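Local coordinates for conserved Archaeal protein (Sulfolobus acidocaldarius, PDB 4OPC) that reduces the double bonds of the geranylgeranyl chains of archaeal membrane lipids, using a bound FAD, to give saturated archaeols, at residues 23-28 with 315-320; 231-234 with 238-241; 276-281 with 432-437. All blocks are in the same frame, centred on the assembly; numbering follows the deposited sequence. Where two conformers were deposited one is given.

In the fold
All three contacts bury modest areas, about 160 to 210 Å², and none has a direct hydrogen bond between its two segments; they differ in what replaces it. Interaction 3 is the core contact: each touching residue is buried, and aromatic and aliphatic groups join the chain leading into strand 280-281 to helix 434-452. Interaction 1 packs helices 16-25 and 302-322, grading from buried leucine and isoleucine to an exposed arginine. Interaction 2, between strand 226-234 and its following loop, is partly buried and water-bridged. No helix or strand is shared. Interactions 1 and 2 lie on opposite sides of the chain's centre; 1 and 3 approach to about 7 Å between nearest atoms.

Interaction 1 of 3, residues 23-28 with 315-320; sequences YQLSRR and AILSAF
With CG beside the backbone N in both residues (chi1 -73° in R28, -66° in L317), the side chains of R28 and L317 meet roughly perpendicular to each other. The arginine runs extended from CG to NE, which carries its guanidinium past the leucine, and L317 CD1 sits over one face of that group, offset toward its rim, 3.5 Å from R28 NE. Both leucine methyls meet the aliphatic stem, L317 CD1 and L317 CD2 each lying 3.6 Å from R28 CD, while CD1 alone also covers the guanidinium. L25 approaches differently: it runs alongside L317 but points the other way, its CD2 4.1 Å from L317 CG, and the same methyl rests 4.0 Å from I316 CG2. At its other branch, L25 CD1 meets I316 CD1 at 4.1 Å. An alanine in place of L317 would probably leave the guanidinium face without its methyl cover and open a gap beside L25. The contact thus passes from buried aliphatic packing to an exposed charged group. It joins helix 16-25, the helix following the first strand of the Rossmann-type FAD-binding domain, and the loop after it to helix 302-322; L25 also touches A313 on that second helix, while I316 reaches V153 and V155 of strand 153-156 and I285 of strand 284-286.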
loop_
_atom_site.group_PDB
_atom_site.type_symbol
_atom_site.label_atom_id
_atom_site.label_comp_id
_atom_site.label_asym_id
_atom_site.label_seq_id
_atom_site.Cartn_x
_atom_site.Cartn_y
_atom_site.Cartn_z
ATOM N N TYR A 23 6.477 -13.634 10.379
ATOM C CA TYR A 23 5.575 -14.749 10.600
ATOM C C TYR A 23 5.800 -15.851 9.561
ATOM O O TYR A 23 5.909 -17.031 9.902
ATOM C CB TYR A 23 4.120 -14.277 10.585
ATOM C CG TYR A 23 3.153 -15.350 10.990
ATOM C CD1 TYR A 23 2.917 -15.630 12.334
ATOM C CD2 TYR A 23 2.486 -16.101 10.040
ATOM C CE1 TYR A 23 2.034 -16.625 12.713
ATOM C CE2 TYR A 23 1.595 -17.099 10.410
ATOM C CZ TYR A 23 1.377 -17.352 11.746
ATOM O OH TYR A 23 0.493 -18.337 12.125
ATOM N N GLN A 24 5.911 -15.457 8.300
ATOM C CA GLN A 24 6.084 -16.414 7.213
ATOM C C GLN A 24 7.437 -17.133 7.240
ATOM O O GLN A 24 7.560 -18.225 6.692
ATOM C CB GLN A 24 5.858 -15.726 5.851
ATOM C CG GLN A 24 4.473 -15.115 5.675
ATOM C CD GLN A 24 3.398 -16.120 5.334
ATOM O OE1 GLN A 24 3.568 -17.328 5.511
ATOM N NE2 GLN A 24 2.269 -15.624 4.845
ATOM N N LEU A 25 8.446 -16.517 7.855
ATOM C CA LEU A 25 9.770 -17.144 7.964
ATOM C C LEU A 25 9.935 -17.994 9.214
ATOM O O LEU A 25 10.931 -18.703 9.356
ATOM C CB LEU A 25 10.875 -16.092 7.928
ATOM C CG LEU A 25 11.178 -15.498 6.555
ATOM C CD1 LEU A 25 12.005 -14.232 6.718
ATOM C CD2 LEU A 25 11.883 -16.511 5.678
ATOM N N SER A 26 8.955 -17.940 10.110
ATOM C CA SER A 26 9.090 -18.577 11.416
ATOM C C SER A 26 8.883 -20.098 11.365
ATOM O O SER A 26 8.403 -20.643 10.371
ATOM C CB SER A 26 8.137 -17.924 12.424
ATOM O OG SER A 26 6.786 -18.261 12.159
ATOM N N ARG A 27 9.250 -20.775 12.452
ATOM C CA ARG A 27 9.192 -22.234 12.552
ATOM C C ARG A 27 10.022 -22.968 11.501
ATOM O O ARG A 27 9.717 -24.102 11.151
ATOM C CB ARG A 27 7.748 -22.746 12.521
ATOM C CG ARG A 27 7.018 -22.584 13.822
ATOM C CD ARG A 27 5.861 -23.553 13.968
ATOM N NE ARG A 27 5.252 -23.377 15.281
ATOM C CZ ARG A 27 4.032 -23.764 15.619
ATOM N NH1 ARG A 27 3.259 -24.401 14.750
ATOM N NH2 ARG A 27 3.586 -23.537 16.849
ATOM N N ARG A 28 11.090 -22.336 11.030
ATOM C CA ARG A 28 11.920 -22.959 10.005
ATOM C C ARG A 28 13.376 -23.193 10.399
ATOM O O ARG A 28 14.159 -23.705 9.602
ATOM C CB ARG A 28 11.826 -22.172 8.704
ATOM C CG ARG A 28 10.483 -22.386 8.030
ATOM C CD ARG A 28 10.290 -21.487 6.841
ATOM N NE ARG A 28 8.994 -21.739 6.218
ATOM C CZ ARG A 28 8.768 -22.690 5.317
ATOM N NH1 ARG A 28 9.753 -23.484 4.915
ATOM N NH2 ARG A 28 7.553 -22.843 4.813
ATOM N N ALA A 315 11.305 -15.988 -1.270
ATOM C CA ALA A 315 12.565 -15.713 -1.942
ATOM C C ALA A 315 13.748 -16.013 -1.026
ATOM O O ALA A 315 14.775 -16.546 -1.464
ATOM C CB ALA A 315 12.601 -14.258 -2.408
ATOM N N ILE A 316 13.601 -15.673 0.247
ATOM C CA ILE A 316 14.663 -15.891 1.216
ATOM C C ILE A 316 14.894 -17.377 1.450
ATOM O O ILE A 316 16.041 -17.833 1.477
ATOM C CB ILE A 316 14.355 -15.145 2.519
ATOM C CG1 ILE A 316 14.556 -13.652 2.284
ATOM C CG2 ILE A 316 15.244 -15.626 3.663
ATOM C CD1 ILE A 316 13.966 -12.779 3.363
ATOM N N LEU A 317 13.809 -18.140 1.572
ATOM C CA LEU A 317 13.946 -19.585 1.733
ATOM C C LEU A 317 14.660 -20.202 0.532
ATOM O O LEU A 317 15.498 -21.089 0.701
ATOM C CB LEU A 317 12.587 -20.239 1.993
ATOM C CG LEU A 317 11.966 -19.818 3.329
ATOM C CD1 LEU A 317 10.528 -20.300 3.444
ATOM C CD2 LEU A 317 12.802 -20.300 4.510
ATOM N N SER A 318 14.365 -19.731 -0.674
ATOM C CA SER A 318 15.061 -20.227 -1.852
ATOM C C SER A 318 16.547 -19.870 -1.824
ATOM O O SER A 318 17.401 -20.705 -2.144
ATOM C CB SER A 318 14.396 -19.706 -3.123
ATOM O OG SER A 318 13.097 -20.250 -3.250
ATOM N N ALA A 319 16.856 -18.644 -1.419
ATOM C CA ALA A 319 18.243 -18.197 -1.337
ATOM C C ALA A 319 19.061 -19.026 -0.352
ATOM O O ALA A 319 20.249 -19.276 -0.582
ATOM C CB ALA A 319 18.307 -16.719 -0.975
ATOM N N PHE A 320 18.441 -19.452 0.747
ATOM C CA PHE A 320 19.142 -20.319 1.691
ATOM C C PHE A 320 19.401 -21.714 1.119
ATOM O O PHE A 320 20.339 -22.387 1.538
ATOM C CB PHE A 320 18.445 -20.344 3.063
ATOM C CG PHE A 320 18.874 -19.214 3.954
ATOM C CD1 PHE A 320 20.053 -19.305 4.681
ATOM C CD2 PHE A 320 18.136 -18.052 4.032
ATOM C CE1 PHE A 320 20.480 -18.257 5.479
ATOM C CE2 PHE A 320 18.562 -16.994 4.824
ATOM C CZ PHE A 320 19.737 -17.098 5.549
#

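Interaction 2 of 3, residues 231-234 with 238-241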
loop_
_atom_site.group_PDB
_atom_site.type_symbol
_atom_site.label_atom_id
_atom_site.label_comp_id
_atom_site.label_asym_id
_atom_site.label_seq_id
_atom_site.Cartn_x
_atom_site.Cartn_y
_atom_site.Cartn_z
ATOM N N LEU A 231 -9.392 11.534 4.994
ATOM C CA LEU A 231 -9.230 11.858 3.585
ATOM C C LEU A 231 -7.786 11.715 3.158
ATOM O O LEU A 231 -6.869 11.735 3.981
ATOM C CB LEU A 231 -9.728 13.280 3.259
ATOM C CG LEU A 231 -8.766 14.422 3.584
ATOM C CD1 LEU A 231 -9.150 15.678 2.795
ATOM C CD2 LEU A 231 -8.739 14.725 5.081
ATOM N N GLY A 232 -7.597 11.579 1.854
ATOM C CA GLY A 232 -6.282 11.598 1.245
ATOM C C GLY A 232 -6.295 12.631 0.136
ATOM O O GLY A 232 -7.316 12.803 -0.554
ATOM N N ILE A 233 -5.184 13.343 -0.027
ATOM C CA ILE A 233 -5.036 14.281 -1.141
ATOM C C ILE A 233 -3.690 14.041 -1.805
ATOM O O ILE A 233 -2.737 13.619 -1.148
ATOM C CB ILE A 233 -5.173 15.752 -0.700
ATOM C CG1 ILE A 233 -4.034 16.150 0.218
ATOM C CG2 ILE A 233 -6.513 15.997 -0.007
ATOM C CD1 ILE A 233 -4.100 17.595 0.655
ATOM N N GLN A 234 -3.613 14.295 -3.106
ATOM C CA GLN A 234 -2.384 14.065 -3.857
ATOM C C GLN A 234 -1.270 15.021 -3.445
ATOM O O GLN A 234 -1.482 16.225 -3.305
ATOM C CB GLN A 234 -2.657 14.174 -5.357
ATOM C CG GLN A 234 -1.422 13.910 -6.207
ATOM C CD GLN A 234 -1.740 13.879 -7.674
ATOM O OE1 GLN A 234 -2.706 14.499 -8.128
ATOM N NE2 GLN A 234 -0.919 13.183 -8.439
ATOM N N GLY A 238 0.905 21.393 -4.364
ATOM C CA GLY A 238 0.827 22.682 -3.694
ATOM C C GLY A 238 -0.440 22.920 -2.888
ATOM O O GLY A 238 -0.722 24.056 -2.504
ATOM N N TYR A 239 -1.199 21.860 -2.628
ATOM C CA TYR A 239 -2.445 21.968 -1.871
ATOM C C TYR A 239 -2.164 22.407 -0.439
ATOM O O TYR A 239 -1.115 22.078 0.118
ATOM C CB TYR A 239 -3.177 20.622 -1.851
ATOM C CG TYR A 239 -3.604 20.127 -3.215
ATOM C CD1 TYR A 239 -4.066 21.008 -4.186
ATOM C CD2 TYR A 239 -3.547 18.782 -3.528
ATOM C CE1 TYR A 239 -4.455 20.553 -5.434
ATOM C CE2 TYR A 239 -3.936 18.319 -4.766
ATOM C CZ TYR A 239 -4.390 19.206 -5.714
ATOM O OH TYR A 239 -4.770 18.756 -6.955
ATOM N N PRO A 240 -3.111 23.152 0.163
ATOM C CA PRO A 240 -3.017 23.579 1.560
ATOM C C PRO A 240 -3.026 22.392 2.511
ATOM O O PRO A 240 -3.222 21.246 2.094
ATOM C CB PRO A 240 -4.299 24.397 1.769
ATOM C CG PRO A 240 -4.788 24.732 0.420
ATOM C CD PRO A 240 -4.344 23.637 -0.480
ATOM N N SER A 241 -2.843 22.687 3.790
ATOM C CA SER A 241 -2.750 21.686 4.845
ATOM C C SER A 241 -3.921 20.719 4.828
ATOM O O SER A 241 -5.081 21.145 4.793
ATOM C CB SER A 241 -2.724 22.390 6.198
ATOM O OG SER A 241 -2.989 21.471 7.239
HETATM O O HOH W 1 -0.193 18.721 -2.928
HETATM O O HOH W 2 -4.802 16.191 -7.434
#
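I233 and Y239 meet across the connection between strand 226-234 and helix 242-253, a strand-loop-helix unit within the geranylgeranyl reductase catalytic domain. The first shell is small: I233 CD1 lies 4.0 Å from Y239 CB, and the two side chains lie alongside, pointing opposite ways. I233 CD1 is also 4.0 Å from P240 O, so one methyl touches both Y239 and the P240 carbonyl. Its place follows from I233 holding CG1 between the backbone N and the carbonyl carbon (chi1 66°). Beside it, the backbone oxygen Q234 O comes up to the tyrosine ring obliquely, 3.3 Å from Y239 CD2.

Two waters form the next layer. Water 1 donates to Q234 O at 2.8 Å and accepts a weak bond from Y239 N, linking strand end and loop through their backbones. The extended Q234 side chain sends OE1 to water 2, which in turn meets the tyrosine hydroxyl.

Further out, Q234 NE2 is hydrogen-bonded to K181 O, which probably helps hold the amide with OE1 at water 2. Backbone bonds of I233 with V185 of strand 183-193 and of G232 with Y216 of strand 216-221 hold the strand in its sheet; Q234 bonds P213 in a loop, and P213 also touches both I233 and Y239. G232 touches the bound phospholipid, so this strand, though not the contact itself, lines the lipid pocket. S241 is the N-cap of helix 242-253, its OG weakly bonded to H243 N and E244 N. Water 2 lies in the plane of the Y239 ring at its edge, 2.6 Å from Y239 OH.

Interaction 3 of 3, residues 276-281 with 432-437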
loop_
_atom_site.group_PDB
_atom_site.type_symbol
_atom_site.label_atom_id
_atom_site.label_comp_id
_atom_site.label_asym_id
_atom_site.label_seq_id
_atom_site.Cartn_x
_atom_site.Cartn_y
_atom_site.Cartn_z
ATOM N N LEU A 276 8.503 -0.604 -6.416
ATOM C CA LEU A 276 9.910 -0.410 -6.751
ATOM C C LEU A 276 10.250 -1.278 -7.950
ATOM O O LEU A 276 9.873 -2.448 -7.983
ATOM C CB LEU A 276 10.781 -0.891 -5.592
ATOM C CG LEU A 276 11.306 0.007 -4.478
ATOM C CD1 LEU A 276 12.415 -0.751 -3.740
ATOM C CD2 LEU A 276 11.800 1.353 -4.966
ATOM N N TYR A 277 10.958 -0.718 -8.929
ATOM C CA TYR A 277 11.275 -1.463 -10.144
ATOM C C TYR A 277 11.955 -2.793 -9.847
ATOM O O TYR A 277 11.647 -3.802 -10.487
ATOM C CB TYR A 277 12.112 -0.624 -11.099
ATOM C CG TYR A 277 11.304 0.392 -11.866
ATOM C CD1 TYR A 277 10.171 0.010 -12.571
ATOM C CD2 TYR A 277 11.659 1.733 -11.875
ATOM C CE1 TYR A 277 9.433 0.935 -13.292
ATOM C CE2 TYR A 277 10.918 2.665 -12.593
ATOM C CZ TYR A 277 9.809 2.252 -13.283
ATOM O OH TYR A 277 9.062 3.166 -14.003
ATOM N N THR A 278 12.871 -2.793 -8.878
ATOM C CA THR A 278 13.272 -4.040 -8.241
ATOM C C THR A 278 13.124 -3.933 -6.735
ATOM O O THR A 278 13.511 -2.925 -6.126
ATOM C CB THR A 278 14.699 -4.506 -8.608
ATOM O OG1 THR A 278 14.978 -5.712 -7.885
ATOM C CG2 THR A 278 15.745 -3.459 -8.238
ATOM N N MET A 279 12.566 -4.983 -6.143
ATOM C CA MET A 279 12.406 -5.090 -4.699
ATOM C C MET A 279 13.498 -5.980 -4.119
ATOM O O MET A 279 13.478 -6.304 -2.929
ATOM C CB MET A 279 11.014 -5.639 -4.360
ATOM C CG MET A 279 9.905 -4.694 -4.840
ATOM S SD MET A 279 8.262 -5.456 -4.846
ATOM C CE MET A 279 7.793 -5.272 -3.140
ATOM N N ALA A 280 14.475 -6.349 -4.949
ATOM C CA ALA A 280 15.587 -7.203 -4.519
ATOM C C ALA A 280 16.914 -6.666 -5.026
ATOM O O ALA A 280 17.011 -6.215 -6.170
ATOM C CB ALA A 280 15.391 -8.632 -5.027
ATOM N N TRP A 281 17.946 -6.750 -4.193
ATOM C CA TRP A 281 19.302 -6.496 -4.637
ATOM C C TRP A 281 20.228 -7.381 -3.800
ATOM O O TRP A 281 19.758 -8.249 -3.059
ATOM C CB TRP A 281 19.621 -5.009 -4.498
ATOM C CG TRP A 281 20.794 -4.579 -5.298
ATOM C CD1 TRP A 281 22.007 -4.169 -4.822
ATOM C CD2 TRP A 281 20.879 -4.533 -6.721
ATOM N NE1 TRP A 281 22.843 -3.863 -5.866
ATOM C CE2 TRP A 281 22.179 -4.081 -7.045
ATOM C CE3 TRP A 281 19.990 -4.833 -7.754
ATOM C CZ2 TRP A 281 22.603 -3.915 -8.357
ATOM C CZ3 TRP A 281 20.418 -4.668 -9.069
ATOM C CH2 TRP A 281 21.714 -4.215 -9.353
ATOM N N SER A 432 20.198 -8.389 -15.228
ATOM C CA SER A 432 20.885 -7.844 -16.389
ATOM C C SER A 432 19.925 -7.150 -17.350
ATOM O O SER A 432 20.338 -6.315 -18.146
ATOM C CB SER A 432 21.669 -8.941 -17.119
ATOM O OG SER A 432 20.800 -9.965 -17.568
ATOM N N SER A 433 18.643 -7.489 -17.259
ATOM C CA SER A 433 17.633 -6.924 -18.151
ATOM C C SER A 433 16.776 -5.846 -17.494
ATOM O O SER A 433 15.844 -5.333 -18.111
ATOM C CB SER A 433 16.715 -8.027 -18.687
ATOM O OG SER A 433 17.466 -9.018 -19.371
ATOM N N LEU A 434 17.086 -5.499 -16.250
ATOM C CA LEU A 434 16.265 -4.540 -15.517
ATOM C C LEU A 434 16.259 -3.161 -16.163
ATOM O O LEU A 434 15.214 -2.541 -16.296
ATOM C CB LEU A 434 16.739 -4.417 -14.068
ATOM C CG LEU A 434 15.945 -3.444 -13.197
ATOM C CD1 LEU A 434 14.526 -3.949 -12.982
ATOM C CD2 LEU A 434 16.657 -3.236 -11.866
ATOM N N GLY A 435 17.433 -2.687 -16.563
ATOM C CA GLY A 435 17.564 -1.347 -17.105
ATOM C C GLY A 435 16.749 -1.105 -18.363
ATOM O O GLY A 435 16.000 -0.127 -18.458
ATOM N N SER A 436 16.890 -1.992 -19.339
ATOM C CA SER A 436 16.165 -1.815 -20.593
ATOM C C SER A 436 14.656 -1.918 -20.377
ATOM O O SER A 436 13.886 -1.180 -20.986
ATOM C CB SER A 436 16.645 -2.804 -21.661
ATOM O OG SER A 436 16.482 -4.145 -21.235
ATOM N N TRP A 437 14.239 -2.816 -19.491
ATOM C CA TRP A 437 12.824 -2.969 -19.172
ATOM C C TRP A 437 12.285 -1.723 -18.468
ATOM O O TRP A 437 11.218 -1.207 -18.835
ATOM C CB TRP A 437 12.623 -4.219 -18.318
ATOM C CG TRP A 437 11.230 -4.400 -17.799
ATOM C CD1 TRP A 437 10.184 -5.008 -18.441
ATOM C CD2 TRP A 437 10.732 -3.978 -16.530
ATOM N NE1 TRP A 437 9.069 -4.994 -17.635
ATOM C CE2 TRP A 437 9.377 -4.364 -16.460
ATOM C CE3 TRP A 437 11.307 -3.330 -15.435
ATOM C CZ2 TRP A 437 8.581 -4.106 -15.343
ATOM C CZ3 TRP A 437 10.517 -3.073 -14.329
ATOM C CH2 TRP A 437 9.170 -3.459 -14.292
#
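T278 OG1, on the same CB as the methyl that meets L434, donates to A280 O at 2.7 Å, in the carbonyl plane and on a lone pair, with 127° at the carbonyl oxygen. N334 ND2 of helix 332-357 also bonds this hydroxyl, so one backbone carbonyl and one side-chain amide hold it. Residues 276-279 form the loop before strand 280-281, an outermost strand of the mixed sheet in the Rossmann-type domain, and this loop packs on the start of helix 434-452: L434 and W437 in the first turn lie against Y277 and T278.

With T278 OG1 anti to the backbone N (chi1 178°), CG2 is left between that N and the carbonyl carbon, and from there it reaches L434 CD2 at 3.7 Å. The two side chains are set nearly square to one another. The second leucine branch serves the neighbouring residue, L434 CD1 lying 3.8 Å from Y277 O. That carbonyl oxygen is not left to apolar neighbours, since Y427 OH hydrogen-bonds it.

About one turn further on, W437 brings the benzo end of its indole against Y277. The ring planes stand at 89° and the centroids are 5.8 Å apart, yet the approach is oblique.

Polar partners hold both aromatic groups. Y277 OH is bonded to D442 OD1 and to R274 NE, tying the tyrosine both to the helix and to the chain just before its own segment, while W437 NE1 is hydrogen-bonded to L423 O of helix 410-425. Y424 and Y427 each make an edge-to-face pair with W437. Within this buried cluster the closest approach of the two aromatic side chains is 3.6 Å, from Y277 CD1 to W437 CZ3.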